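Local structure of beta-xylanase (Roseburia intestinalis L1-82, 6SGF) at residues K7-D12 / V126-K131; W43-S48 / G102-V107; V54-F59 / T95-G100; P67-V72 / M110-K115. The protein probably hydrolyses internal beta-1,4-xylosidic linkages of xylan as a whole enzyme, of which this chain is the CBM86 module that binds xylan. One frame throughout, in Å; residues are numbered along the deposited sequence.

Contact 1. Residues K7-D12 / V126-K131; sequences KVFTAD and VTFELK. With CD (cadmium ion), chain S.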
loop_
_atom_site.group_PDB
_atom_site.type_symbol
_atom_site.label_atom_id
_atom_site.label_comp_id
_atom_site.label_asym_id
_atom_site.label_seq_id
_atom_site.Cartn_x
_atom_site.Cartn_y
_atom_site.Cartn_z
ATOM N N LYS B 7 -9.963 2.523 5.534
ATOM C CA LYS B 7 -9.351 3.589 4.771
ATOM C C LYS B 7 -7.842 3.338 4.736
ATOM O O LYS B 7 -7.188 3.337 5.784
ATOM C CB LYS B 7 -9.680 4.937 5.405
ATOM C CG LYS B 7 -11.129 5.449 5.217
ATOM C CD LYS B 7 -11.681 5.255 3.788
ATOM C CE LYS B 7 -10.653 5.536 2.649
ATOM N NZ LYS B 7 -10.584 6.925 2.121
ATOM N N VAL B 8 -7.297 3.068 3.556
ATOM C CA VAL B 8 -5.895 2.673 3.420
ATOM C C VAL B 8 -5.163 3.765 2.672
ATOM O O VAL B 8 -5.590 4.159 1.588
ATOM C CB VAL B 8 -5.742 1.339 2.666
ATOM C CG1 VAL B 8 -4.269 1.023 2.456
ATOM C CG2 VAL B 8 -6.421 0.193 3.371
ATOM N N PHE B 9 -4.047 4.224 3.209
ATOM C CA PHE B 9 -3.201 5.183 2.513
ATOM C C PHE B 9 -1.824 4.582 2.300
ATOM O O PHE B 9 -1.091 4.340 3.273
ATOM C CB PHE B 9 -3.104 6.488 3.300
ATOM C CG PHE B 9 -4.425 7.049 3.688
ATOM C CD1 PHE B 9 -5.315 7.479 2.722
ATOM C CD2 PHE B 9 -4.795 7.119 5.015
ATOM C CE1 PHE B 9 -6.560 7.995 3.078
ATOM C CE2 PHE B 9 -6.037 7.633 5.386
ATOM C CZ PHE B 9 -6.920 8.076 4.406
ATOM N N THR B 10 -1.442 4.411 1.036
ATOM C CA THR B 10 -0.077 4.018 0.738
ATOM C C THR B 10 0.849 5.231 0.922
ATOM O O THR B 10 0.397 6.370 1.065
ATOM C CB THR B 10 0.041 3.442 -0.672
ATOM O OG1 THR B 10 -0.403 4.377 -1.651
ATOM C CG2 THR B 10 -0.805 2.153 -0.815
ATOM N N ALA B 11 2.165 4.956 0.972
ATOM C CA ALA B 11 3.157 5.982 1.278
ATOM C C ALA B 11 3.034 7.200 0.367
ATOM O O ALA B 11 3.112 8.341 0.835
ATOM C CB ALA B 11 4.570 5.406 1.197
ATOM N N ASP B 12 2.815 6.988 -0.933
ATOM C CA ASP B 12 2.769 8.150 -1.813
ATOM C C ASP B 12 1.567 9.049 -1.566
ATOM O O ASP B 12 1.539 10.165 -2.097
ATOM C CB ASP B 12 2.810 7.728 -3.290
ATOM C CG ASP B 12 1.515 7.137 -3.796
ATOM O OD1 ASP B 12 0.805 6.449 -3.034
ATOM O OD2 ASP B 12 1.245 7.305 -5.006
ATOM N N VAL B 126 -0.497 2.945 5.793
ATOM C CA VAL B 126 -1.226 3.081 7.049
ATOM C C VAL B 126 -2.703 2.853 6.768
ATOM O O VAL B 126 -3.256 3.427 5.825
ATOM C CB VAL B 126 -1.005 4.458 7.696
ATOM C CG1 VAL B 126 -1.745 4.510 9.053
ATOM C CG2 VAL B 126 0.499 4.731 7.865
ATOM N N THR B 127 -3.319 1.979 7.557
ATOM C CA THR B 127 -4.705 1.564 7.374
ATOM C C THR B 127 -5.534 1.930 8.596
ATOM O O THR B 127 -5.138 1.626 9.718
ATOM C CB THR B 127 -4.804 0.051 7.166
ATOM O OG1 THR B 127 -4.176 -0.327 5.921
ATOM C CG2 THR B 127 -6.288 -0.337 7.173
ATOM N N PHE B 128 -6.676 2.576 8.374
ATOM C CA PHE B 128 -7.641 2.899 9.420
ATOM C C PHE B 128 -8.847 1.997 9.266
ATOM O O PHE B 128 -9.533 2.056 8.239
ATOM C CB PHE B 128 -8.053 4.354 9.316
ATOM C CG PHE B 128 -6.910 5.291 9.544
ATOM C CD1 PHE B 128 -6.010 5.554 8.534
ATOM C CD2 PHE B 128 -6.719 5.859 10.780
ATOM C CE1 PHE B 128 -4.942 6.392 8.750
ATOM C CE2 PHE B 128 -5.649 6.719 11.003
ATOM C CZ PHE B 128 -4.753 6.964 9.986
ATOM N N GLU B 129 -9.074 1.129 10.247
ATOM C CA GLU B 129 -10.265 0.297 10.252
ATOM C C GLU B 129 -11.307 0.906 11.182
ATOM O O GLU B 129 -11.041 1.107 12.375
ATOM C CB GLU B 129 -9.993 -1.144 10.649
ATOM C CG GLU B 129 -11.309 -1.922 10.515
ATOM C CD GLU B 129 -11.109 -3.380 10.371
ATOM O OE1 GLU B 129 -9.925 -3.774 10.332
ATOM O OE2 GLU B 129 -12.121 -4.131 10.306
ATOM N N LEU B 130 -12.486 1.170 10.657
ATOM C CA LEU B 130 -13.504 1.857 11.435
ATOM C C LEU B 130 -14.265 0.844 12.285
ATOM O O LEU B 130 -14.301 -0.353 12.001
ATOM C CB LEU B 130 -14.459 2.611 10.526
ATOM C CG LEU B 130 -13.796 3.524 9.484
ATOM C CD1 LEU B 130 -14.851 4.327 8.766
ATOM C CD2 LEU B 130 -12.758 4.431 10.148
ATOM N N LYS B 131 -14.848 1.335 13.369
ATOM C CA LYS B 131 -15.655 0.469 14.220
ATOM C C LYS B 131 -16.864 -0.063 13.466
ATOM O O LYS B 131 -17.392 0.584 12.560
ATOM C CB LYS B 131 -16.124 1.245 15.447
ATOM C CG LYS B 131 -15.011 1.657 16.399
ATOM C CD LYS B 131 -15.522 2.555 17.511
ATOM C CE LYS B 131 -14.346 3.149 18.288
ATOM N NZ LYS B 131 -14.749 4.180 19.280
HETATM CD CD CD S . -10.523 -6.131 10.592
#

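Contact 2. Residues W43-S48 / G102-V107; sequences WTLPES and GAIDAV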
loop_
_atom_site.group_PDB
_atom_site.type_symbol
_atom_site.label_atom_id
_atom_site.label_comp_id
_atom_site.label_asym_id
_atom_site.label_seq_id
_atom_site.Cartn_x
_atom_site.Cartn_y
_atom_site.Cartn_z
ATOM N N TRP B 43 3.376 12.618 9.366
ATOM C CA TRP B 43 2.695 12.734 8.085
ATOM C C TRP B 43 1.240 13.165 8.269
ATOM O O TRP B 43 0.527 12.617 9.115
ATOM C CB TRP B 43 2.679 11.416 7.324
ATOM C CG TRP B 43 3.948 10.832 6.860
ATOM C CD1 TRP B 43 4.529 10.987 5.633
ATOM C CD2 TRP B 43 4.764 9.921 7.585
ATOM N NE1 TRP B 43 5.694 10.240 5.566
ATOM C CE2 TRP B 43 5.849 9.570 6.749
ATOM C CE3 TRP B 43 4.698 9.377 8.876
ATOM C CZ2 TRP B 43 6.832 8.691 7.149
ATOM C CZ3 TRP B 43 5.685 8.513 9.276
ATOM C CH2 TRP B 43 6.736 8.166 8.416
ATOM N N THR B 44 0.777 14.064 7.401
ATOM C CA THR B 44 -0.614 14.469 7.366
ATOM C C THR B 44 -1.438 13.493 6.536
ATOM O O THR B 44 -0.984 12.989 5.502
ATOM C CB THR B 44 -0.752 15.879 6.769
ATOM O OG1 THR B 44 0.138 16.789 7.441
ATOM C CG2 THR B 44 -2.212 16.370 6.928
ATOM N N LEU B 45 -2.652 13.230 6.998
ATOM C CA LEU B 45 -3.559 12.372 6.251
ATOM C C LEU B 45 -4.248 13.184 5.154
ATOM O O LEU B 45 -4.467 14.383 5.315
ATOM C CB LEU B 45 -4.592 11.768 7.183
ATOM C CG LEU B 45 -4.089 10.857 8.314
ATOM C CD1 LEU B 45 -5.344 10.318 9.005
ATOM C CD2 LEU B 45 -3.176 9.768 7.757
ATOM N N PRO B 46 -4.595 12.564 4.029
ATOM C CA PRO B 46 -5.300 13.331 2.982
ATOM C C PRO B 46 -6.627 13.919 3.459
ATOM O O PRO B 46 -7.098 14.909 2.888
ATOM C CB PRO B 46 -5.502 12.301 1.859
ATOM C CG PRO B 46 -4.532 11.225 2.135
ATOM C CD PRO B 46 -4.341 11.178 3.621
ATOM N N GLU B 47 -7.241 13.344 4.495
ATOM C CA GLU B 47 -8.556 13.741 5.004
ATOM C C GLU B 47 -8.562 13.357 6.459
ATOM O O GLU B 47 -7.995 12.328 6.784
ATOM C CB GLU B 47 -9.619 12.965 4.231
ATOM C CG GLU B 47 -9.547 11.442 4.579
ATOM C CD GLU B 47 -9.252 10.606 3.342
ATOM O OE1 GLU B 47 -8.319 11.018 2.598
ATOM O OE2 GLU B 47 -9.962 9.609 3.086
ATOM N N SER B 48 -9.070 14.172 7.353
ATOM C CA SER B 48 -9.070 13.672 8.713
ATOM C C SER B 48 -10.259 12.754 8.927
ATOM O O SER B 48 -11.196 12.713 8.131
ATOM C CB SER B 48 -8.886 14.822 9.690
ATOM O OG SER B 48 -9.552 16.010 9.234
ATOM N N GLY B 102 -11.811 14.371 19.138
ATOM C CA GLY B 102 -11.392 15.100 17.963
ATOM C C GLY B 102 -11.189 14.196 16.759
ATOM O O GLY B 102 -11.762 13.113 16.651
ATOM N N ALA B 103 -10.359 14.668 15.834
ATOM C CA ALA B 103 -10.119 13.985 14.573
ATOM C C ALA B 103 -8.653 13.587 14.460
ATOM O O ALA B 103 -7.767 14.297 14.952
ATOM C CB ALA B 103 -10.499 14.862 13.387
ATOM N N ILE B 104 -8.405 12.441 13.836
ATOM C CA ILE B 104 -7.039 12.035 13.530
ATOM C C ILE B 104 -6.601 12.862 12.340
ATOM O O ILE B 104 -7.187 12.753 11.262
ATOM C CB ILE B 104 -6.937 10.536 13.217
ATOM C CG1 ILE B 104 -7.435 9.712 14.396
ATOM C CG2 ILE B 104 -5.475 10.193 12.811
ATOM C CD1 ILE B 104 -7.681 8.255 14.055
ATOM N N ASP B 105 -5.558 13.666 12.518
ATOM C CA ASP B 105 -5.051 14.502 11.443
ATOM C C ASP B 105 -3.698 14.037 10.923
ATOM O O ASP B 105 -3.294 14.450 9.827
ATOM C CB ASP B 105 -4.918 15.965 11.907
ATOM C CG ASP B 105 -3.977 16.134 13.115
ATOM O OD1 ASP B 105 -3.995 15.290 14.033
ATOM O OD2 ASP B 105 -3.232 17.133 13.166
ATOM N N ALA B 106 -3.001 13.171 11.652
ATOM C CA ALA B 106 -1.643 12.799 11.275
ATOM C C ALA B 106 -1.242 11.510 11.983
ATOM O O ALA B 106 -1.873 11.092 12.955
ATOM C CB ALA B 106 -0.640 13.906 11.615
ATOM N N VAL B 107 -0.159 10.901 11.478
ATOM C CA VAL B 107 0.506 9.759 12.103
ATOM C C VAL B 107 2.010 10.005 12.085
ATOM O O VAL B 107 2.510 10.901 11.402
ATOM C CB VAL B 107 0.166 8.432 11.395
ATOM C CG1 VAL B 107 -1.351 8.172 11.486
ATOM C CG2 VAL B 107 0.661 8.438 9.970
#

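Contact 3. Residues V54-F59 / T95-G100; sequences VNAVTF and TINPSG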
loop_
_atom_site.group_PDB
_atom_site.type_symbol
_atom_site.label_atom_id
_atom_site.label_comp_id
_atom_site.label_asym_id
_atom_site.label_seq_id
_atom_site.Cartn_x
_atom_site.Cartn_y
_atom_site.Cartn_z
ATOM N N VAL B 54 -12.786 5.211 14.818
ATOM C CA VAL B 54 -11.678 4.348 14.418
ATOM C C VAL B 54 -11.470 3.249 15.447
ATOM O O VAL B 54 -11.308 3.525 16.645
ATOM C CB VAL B 54 -10.384 5.164 14.232
ATOM C CG1 VAL B 54 -9.220 4.247 13.918
ATOM C CG2 VAL B 54 -10.562 6.185 13.128
ATOM N N ASN B 55 -11.463 2.002 14.986
ATOM C CA ASN B 55 -11.151 0.899 15.878
ATOM C C ASN B 55 -9.658 0.623 15.942
ATOM O O ASN B 55 -9.122 0.373 17.017
ATOM C CB ASN B 55 -11.866 -0.381 15.446
ATOM C CG ASN B 55 -11.806 -1.433 16.510
ATOM O OD1 ASN B 55 -12.213 -1.190 17.647
ATOM N ND2 ASN B 55 -11.273 -2.600 16.170
ATOM N N ALA B 56 -8.964 0.704 14.807
ATOM C CA ALA B 56 -7.577 0.275 14.759
ATOM C C ALA B 56 -6.860 1.060 13.675
ATOM O O ALA B 56 -7.447 1.379 12.633
ATOM C CB ALA B 56 -7.487 -1.242 14.477
ATOM N N VAL B 57 -5.594 1.368 13.938
ATOM C CA VAL B 57 -4.692 1.951 12.948
ATOM C C VAL B 57 -3.515 0.989 12.777
ATOM O O VAL B 57 -2.791 0.714 13.741
ATOM C CB VAL B 57 -4.189 3.344 13.367
ATOM C CG1 VAL B 57 -3.332 3.938 12.262
ATOM C CG2 VAL B 57 -5.361 4.308 13.682
ATOM N N THR B 58 -3.294 0.509 11.554
ATOM C CA THR B 58 -2.248 -0.467 11.294
ATOM C C THR B 58 -1.183 0.135 10.382
ATOM O O THR B 58 -1.486 0.584 9.273
ATOM C CB THR B 58 -2.835 -1.737 10.684
ATOM O OG1 THR B 58 -3.777 -2.295 11.604
ATOM C CG2 THR B 58 -1.726 -2.763 10.428
ATOM N N PHE B 59 0.050 0.145 10.859
ATOM C CA PHE B 59 1.196 0.627 10.109
ATOM C C PHE B 59 1.888 -0.577 9.493
ATOM O O PHE B 59 2.254 -1.516 10.213
ATOM C CB PHE B 59 2.205 1.367 10.992
ATOM C CG PHE B 59 1.670 2.591 11.672
ATOM C CD1 PHE B 59 0.692 2.495 12.662
ATOM C CD2 PHE B 59 2.165 3.823 11.348
ATOM C CE1 PHE B 59 0.227 3.625 13.323
ATOM C CE2 PHE B 59 1.743 4.940 11.995
ATOM C CZ PHE B 59 0.751 4.848 12.994
ATOM N N THR B 95 -0.336 -2.694 15.051
ATOM C CA THR B 95 -1.654 -2.100 15.227
ATOM C C THR B 95 -1.698 -1.272 16.500
ATOM O O THR B 95 -1.221 -1.712 17.552
ATOM C CB THR B 95 -2.735 -3.181 15.264
ATOM O OG1 THR B 95 -2.837 -3.786 13.970
ATOM C CG2 THR B 95 -4.067 -2.593 15.624
ATOM N N ILE B 96 -2.230 -0.053 16.388
ATOM C CA ILE B 96 -2.547 0.782 17.540
ATOM C C ILE B 96 -4.065 0.906 17.592
ATOM O O ILE B 96 -4.697 1.207 16.575
ATOM C CB ILE B 96 -1.906 2.175 17.438
ATOM C CG1 ILE B 96 -0.388 2.089 17.574
ATOM C CG2 ILE B 96 -2.460 3.095 18.529
ATOM C CD1 ILE B 96 0.274 3.417 17.255
ATOM N N ASN B 97 -4.648 0.726 18.774
ATOM C CA ASN B 97 -6.078 0.966 18.913
ATOM C C ASN B 97 -6.261 2.318 19.604
ATOM O O ASN B 97 -6.134 2.397 20.833
ATOM C CB ASN B 97 -6.722 -0.157 19.719
ATOM C CG ASN B 97 -6.495 -1.530 19.079
ATOM O OD1 ASN B 97 -5.646 -2.317 19.504
ATOM N ND2 ASN B 97 -7.229 -1.790 18.020
ATOM N N PRO B 98 -6.526 3.393 18.871
ATOM C CA PRO B 98 -6.479 4.742 19.449
ATOM C C PRO B 98 -7.757 5.116 20.187
ATOM O O PRO B 98 -8.817 4.541 19.983
ATOM C CB PRO B 98 -6.326 5.627 18.205
ATOM C CG PRO B 98 -7.197 4.916 17.215
ATOM C CD PRO B 98 -6.963 3.438 17.454
ATOM N N SER B 99 -7.639 6.121 21.048
ATOM C CA SER B 99 -8.791 6.590 21.806
ATOM C C SER B 99 -8.615 8.075 22.072
ATOM O O SER B 99 -7.495 8.583 22.140
ATOM C CB SER B 99 -9.004 5.822 23.128
ATOM O OG SER B 99 -7.831 5.712 23.923
ATOM N N GLY B 100 -9.741 8.761 22.253
ATOM C CA GLY B 100 -9.777 10.142 22.679
ATOM C C GLY B 100 -10.710 10.970 21.812
ATOM O O GLY B 100 -11.566 10.444 21.099
HETATM O O HOH W 1 -9.600 1.793 19.565
#

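Contact 4. Residues P67-V72 / M110-K115; sequences PISLKV and MITEDK. With XYP (beta-D-xylopyranose), chain H.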
loop_
_atom_site.group_PDB
_atom_site.type_symbol
_atom_site.label_atom_id
_atom_site.label_comp_id
_atom_site.label_asym_id
_atom_site.label_seq_id
_atom_site.Cartn_x
_atom_site.Cartn_y
_atom_site.Cartn_z
ATOM N N PRO B 67 14.099 -0.876 16.385
ATOM C CA PRO B 67 12.748 -0.815 16.976
ATOM C C PRO B 67 12.126 0.557 16.755
ATOM O O PRO B 67 12.824 1.572 16.756
ATOM C CB PRO B 67 12.985 -1.093 18.465
ATOM C CG PRO B 67 14.340 -1.808 18.513
ATOM C CD PRO B 67 15.124 -1.212 17.398
ATOM N N ILE B 68 10.806 0.586 16.536
ATOM C CA ILE B 68 10.137 1.838 16.199
ATOM C C ILE B 68 9.009 2.131 17.185
ATOM O O ILE B 68 8.426 1.239 17.799
ATOM C CB ILE B 68 9.579 1.875 14.744
ATOM C CG1 ILE B 68 8.570 0.741 14.474
ATOM C CG2 ILE B 68 10.690 1.838 13.766
ATOM C CD1 ILE B 68 7.984 0.790 13.100
ATOM N N SER B 69 8.685 3.419 17.278
ATOM C CA SER B 69 7.538 3.942 17.991
ATOM C C SER B 69 6.557 4.530 16.988
ATOM O O SER B 69 6.959 5.152 15.998
ATOM C CB SER B 69 8.003 4.994 19.003
ATOM O OG SER B 69 8.820 4.319 19.960
ATOM N N LEU B 70 5.275 4.283 17.217
ATOM C CA LEU B 70 4.221 4.668 16.304
ATOM C C LEU B 70 3.265 5.613 17.021
ATOM O O LEU B 70 2.942 5.413 18.202
ATOM C CB LEU B 70 3.491 3.444 15.780
ATOM C CG LEU B 70 4.398 2.419 15.097
ATOM C CD1 LEU B 70 3.593 1.134 14.829
ATOM C CD2 LEU B 70 5.027 2.909 13.846
ATOM N N LYS B 71 2.794 6.622 16.303
ATOM C CA LYS B 71 1.956 7.667 16.873
ATOM C C LYS B 71 0.736 7.945 16.005
ATOM O O LYS B 71 0.843 8.024 14.783
ATOM C CB LYS B 71 2.730 8.986 17.018
ATOM C CG LYS B 71 3.921 8.913 17.937
ATOM C CD LYS B 71 4.611 10.296 18.003
ATOM C CE LYS B 71 5.799 10.332 18.952
ATOM N NZ LYS B 71 6.188 11.779 19.133
ATOM N N VAL B 72 -0.403 8.143 16.656
ATOM C CA VAL B 72 -1.632 8.609 16.033
ATOM C C VAL B 72 -1.956 9.954 16.671
ATOM O O VAL B 72 -2.290 10.026 17.856
ATOM C CB VAL B 72 -2.777 7.616 16.201
ATOM C CG1 VAL B 72 -4.014 8.125 15.477
ATOM C CG2 VAL B 72 -2.362 6.276 15.678
ATOM N N MET B 110 8.816 7.231 15.139
ATOM C CA MET B 110 9.913 7.778 15.929
ATOM C C MET B 110 10.801 6.634 16.428
ATOM O O MET B 110 10.343 5.502 16.557
ATOM C CB MET B 110 9.343 8.572 17.121
ATOM C CG MET B 110 10.361 9.103 18.080
ATOM S SD MET B 110 9.556 9.981 19.464
ATOM C CE MET B 110 8.869 8.665 20.452
ATOM N N ILE B 111 12.067 6.922 16.733
ATOM C CA ILE B 111 12.926 5.943 17.410
ATOM C C ILE B 111 13.222 6.415 18.829
ATOM O O ILE B 111 13.344 7.616 19.089
ATOM C CB ILE B 111 14.248 5.667 16.659
ATOM C CG1 ILE B 111 15.061 6.937 16.459
ATOM C CG2 ILE B 111 13.947 4.958 15.336
ATOM C CD1 ILE B 111 16.565 6.684 16.635
ATOM N N THR B 112 13.361 5.452 19.744
ATOM C CA THR B 112 13.756 5.751 21.118
ATOM C C THR B 112 15.180 5.322 21.423
ATOM O O THR B 112 15.660 5.553 22.543
ATOM C CB THR B 112 12.823 5.076 22.134
ATOM O OG1 THR B 112 12.764 3.676 21.874
ATOM C CG2 THR B 112 11.417 5.646 22.051
ATOM N N GLU B 113 15.874 4.704 20.475
ATOM C CA GLU B 113 17.256 4.290 20.712
ATOM C C GLU B 113 18.170 5.490 20.982
ATOM O O GLU B 113 18.225 6.442 20.193
ATOM C CB GLU B 113 17.752 3.518 19.494
ATOM C CG GLU B 113 18.843 2.501 19.717
ATOM C CD GLU B 113 18.354 1.289 20.487
ATOM O OE1 GLU B 113 17.697 0.384 19.886
ATOM O OE2 GLU B 113 18.642 1.255 21.697
ATOM N N ASP B 114 18.944 5.408 22.075
ATOM C CA ASP B 114 19.778 6.530 22.514
ATOM C C ASP B 114 20.990 6.767 21.607
ATOM O O ASP B 114 21.455 7.904 21.513
ATOM C CB ASP B 114 20.175 6.359 23.983
ATOM C CG ASP B 114 21.001 5.150 24.220
ATOM O OD1 ASP B 114 21.178 4.375 23.262
ATOM O OD2 ASP B 114 21.487 4.987 25.357
ATOM N N LYS B 115 21.565 5.728 20.986
ATOM C CA LYS B 115 22.722 5.886 20.094
ATOM C C LYS B 115 22.492 5.112 18.801
ATOM O O LYS B 115 23.069 4.032 18.582
ATOM C CB LYS B 115 24.027 5.442 20.757
ATOM C CG LYS B 115 24.317 6.172 22.057
ATOM C CD LYS B 115 25.436 7.192 21.892
ATOM C CE LYS B 115 25.273 8.375 22.842
ATOM N NZ LYS B 115 24.717 9.579 22.141
HETATM C C1 XYP H . 9.908 14.277 21.669
HETATM C C2 XYP H . 8.917 13.261 21.098
HETATM C C3 XYP H . 8.307 12.479 22.208
HETATM C C4 XYP H . 9.339 11.942 23.174
HETATM C C5 XYP H . 10.299 13.018 23.700
HETATM O O2 XYP H . 7.976 13.962 20.281
HETATM O O3 XYP H . 7.575 11.367 21.616
HETATM O O4 XYP H . 8.610 11.354 24.263
HETATM O O5 XYP H . 10.935 13.614 22.524
HETATM O O HOH W 2 11.242 2.826 19.523
HETATM O O HOH W 3 14.198 2.746 18.868
#

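Contact 1. Residues K7-D12 / V126-K131
Phe-9 and Phe-128 meet rim to rim on neighbouring antiparallel strands, 7-10 and 126-130. CG of Phe-9 is anti to the carbonyl carbon (chi1 -51°), which brings its CE2 to 3.7 Å from CE1 of Phe-128. The ring planes are turned 61° apart, and neither ring covers the face of the other. Both side chains point into the core of this beta-sandwich. Leu-45 of the opposing sheet and Pro-46 at the corner after it touch them there. With an alanine in place of Phe-9 the rim of the Phe-128 ring would probably lose its partner and a gap would be likely to open beside Pro-46.

On the other face, Val-8 pairs with Thr-127. CG2 of Val-8 sits 3.4 Å from OG1 of Thr-127. Here Val-8 packs against Val-8 of the second subunit.

Four backbone hydrogen bonds join the strands. Phe-128 N to Lys-7 O is 2.7 Å and nearly straight, at 178°.

Lys-7 bends away to form a salt bridge with Glu-47. Glu-129 holds a cadmium ion, OE1 at 2.5 Å and OE2 at 2.6 Å. The chemistry thus divides: apolar round the phenylalanines, with the Lys-7 to Glu-47 ion pair beside them, and mixed on the Val-8 and Thr-127 side.

Contact 2. Residues W43-S48 / G102-V107
Trp-43 and Val-107 form an antiparallel hydrogen-bonded pair, and the short strands around them run 146° apart with axes 4.6 Å from each other at closest approach. They are neighbours in the five-stranded sheet of the beta-sandwich. Trp-43 N to Val-107 O is 2.8 Å, and the return bond from Val-107 N to Trp-43 O is 3.0 Å. A third bond, from Leu-45 N to Asp-105 O, is almost straight, but its donor stands above the carbonyl plane. Beyond it the first strand turns a corner at Pro-46 and Glu-47.

The apolar side chains face the core. Leu-45 sends its two methyls different ways. CD1 meets CG2 of Ile-104 at 3.8 Å, while CD2 points to CG1 of Val-107 at 4.4 Å. Ile-104 reaches Leu-45 with its CG2 branch, which stands anti to the backbone N. Phe-128 of the other sheet touches both Ile-104 and Val-107. The indole of Trp-43 brings CE3 near CG2 of Val-107, and the Val-107 carbonyl oxygen lies at the ring edge. Trp-30 meets the same indole.

After the corner the chain returns to strand 103-107. CB of Ser-48 comes within 3.1 Å of the carbonyl O of Ile-104.

Contact 3. Residues V54-F59 / T95-G100
Thr-58 and Thr-95 join their hydroxyls across the strands, OG1 to OG1 at 3.0 Å. Either one could be the donor. In both residues OG1 stands anti to the carbonyl carbon, with chi1 at -60° in Thr-58 and -68° in Thr-95. The CG2 methyl of Thr-95 turns to CB of Ala-56, 3.9 Å away.

Asn-97 makes the other side-chain bond. Its ND2 donates to the backbone O of Asn-55 at 3.0 Å, with an N-H...O angle of 174°. The acceptor lies in the plane of the amide. The same oxygen accepts a second bond from a water, which also donates to the carbonyl O of Pro-98. One carbonyl is therefore gripped by two donors, and the water ties the loop after the strand to the corner at Asn-55.

On the core side, CG of Pro-98 rests against two valine methyls that lie on the same side of it. It is 3.9 Å from CG1 of Val-54 and 4.0 Å from CG2 of Val-57. Both valines cross the proline at about a right angle. Further along, CD1 of Ile-96 touches CE1 of Phe-59.

These groups are carried by an antiparallel pairing within the six-stranded sheet of the beta-sandwich. Val-57 and Ile-96 are its hydrogen-bonded pair, with Val-57 N to Ile-96 O at 2.8 Å.

Asn-55 and Ala-56 both face Glu-129 on the next strand, a classic beta bulge. Backbone bonds to Glu-129 fix this corner. Leu-70 of the opposing sheet packs on both Phe-59 and Ile-96. Beyond Pro-98, Asn-83 accepts a hydrogen bond from Ser-99 N.

Contact 4. Residues P67-V72 / M110-K115
The glycan pocket of this module takes Lys-71, Met-110 and Thr-112 from the contact. Lys-71 reaches a bound xylose with its chain extended beyond CG. Its NZ donates to O3 of the sugar at 2.9 Å and makes a weak bond to O2. Asp-78 forms a salt bridge with the same NZ, and Gln-40 accepts a hydrogen bond from it. Asp-78 and Gln-40 also bind this xylose.

Met-110 crosses the lysine obliquely. Its CG is anti to the backbone N (chi1 175°), and the bend at chi3 brings the CE methyl to 3.8 Å from CE of Lys-71. CE and SD of Met-110 each lie 3.2 Å from O3 of the xylose. A leucine in place of Lys-71 would probably leave O3 without its lysine donor and Asp-78 without its charged mate.

The two residues project from neighbouring antiparallel strands of the five-stranded sheet. Ser-69 and Met-110 are the hydrogen-bonded pair there, with Ser-69 N to Met-110 O at 2.8 Å. Tyr-86, also of the pocket, packs on both.

Past Met-110 the chain becomes a loop, held partly by water. One water bonds OG of Ser-69 and OG1 of Thr-112. A second donates to the carbonyl O of Pro-67 and accepts from Thr-112 N. The CG2 methyl of Thr-112 lies 3.6 Å from OG of Ser-69.

How the contacts relate
From the N terminus, strand 6-10 waits for strand 119-130, so contact 1 closes almost the whole chain into one loop. The other three contacts lie within that loop. Contact 2 joins 43-48 to 102-107, and contact 3 closes a shorter loop inside it. Contact 4 starts within the loops of contacts 2 and 3 but ends beyond both, so it crosses each. Contacts 1 and 3 build the six-stranded sheet, where strands 54-62 and 119-130 are neighbours. Contacts 2 and 4 build the five-stranded sheet through strand 103-110. The sheets meet in the core, where Phe-128, Val-57 and Phe-59 face Leu-45, Val-72 and Val-107.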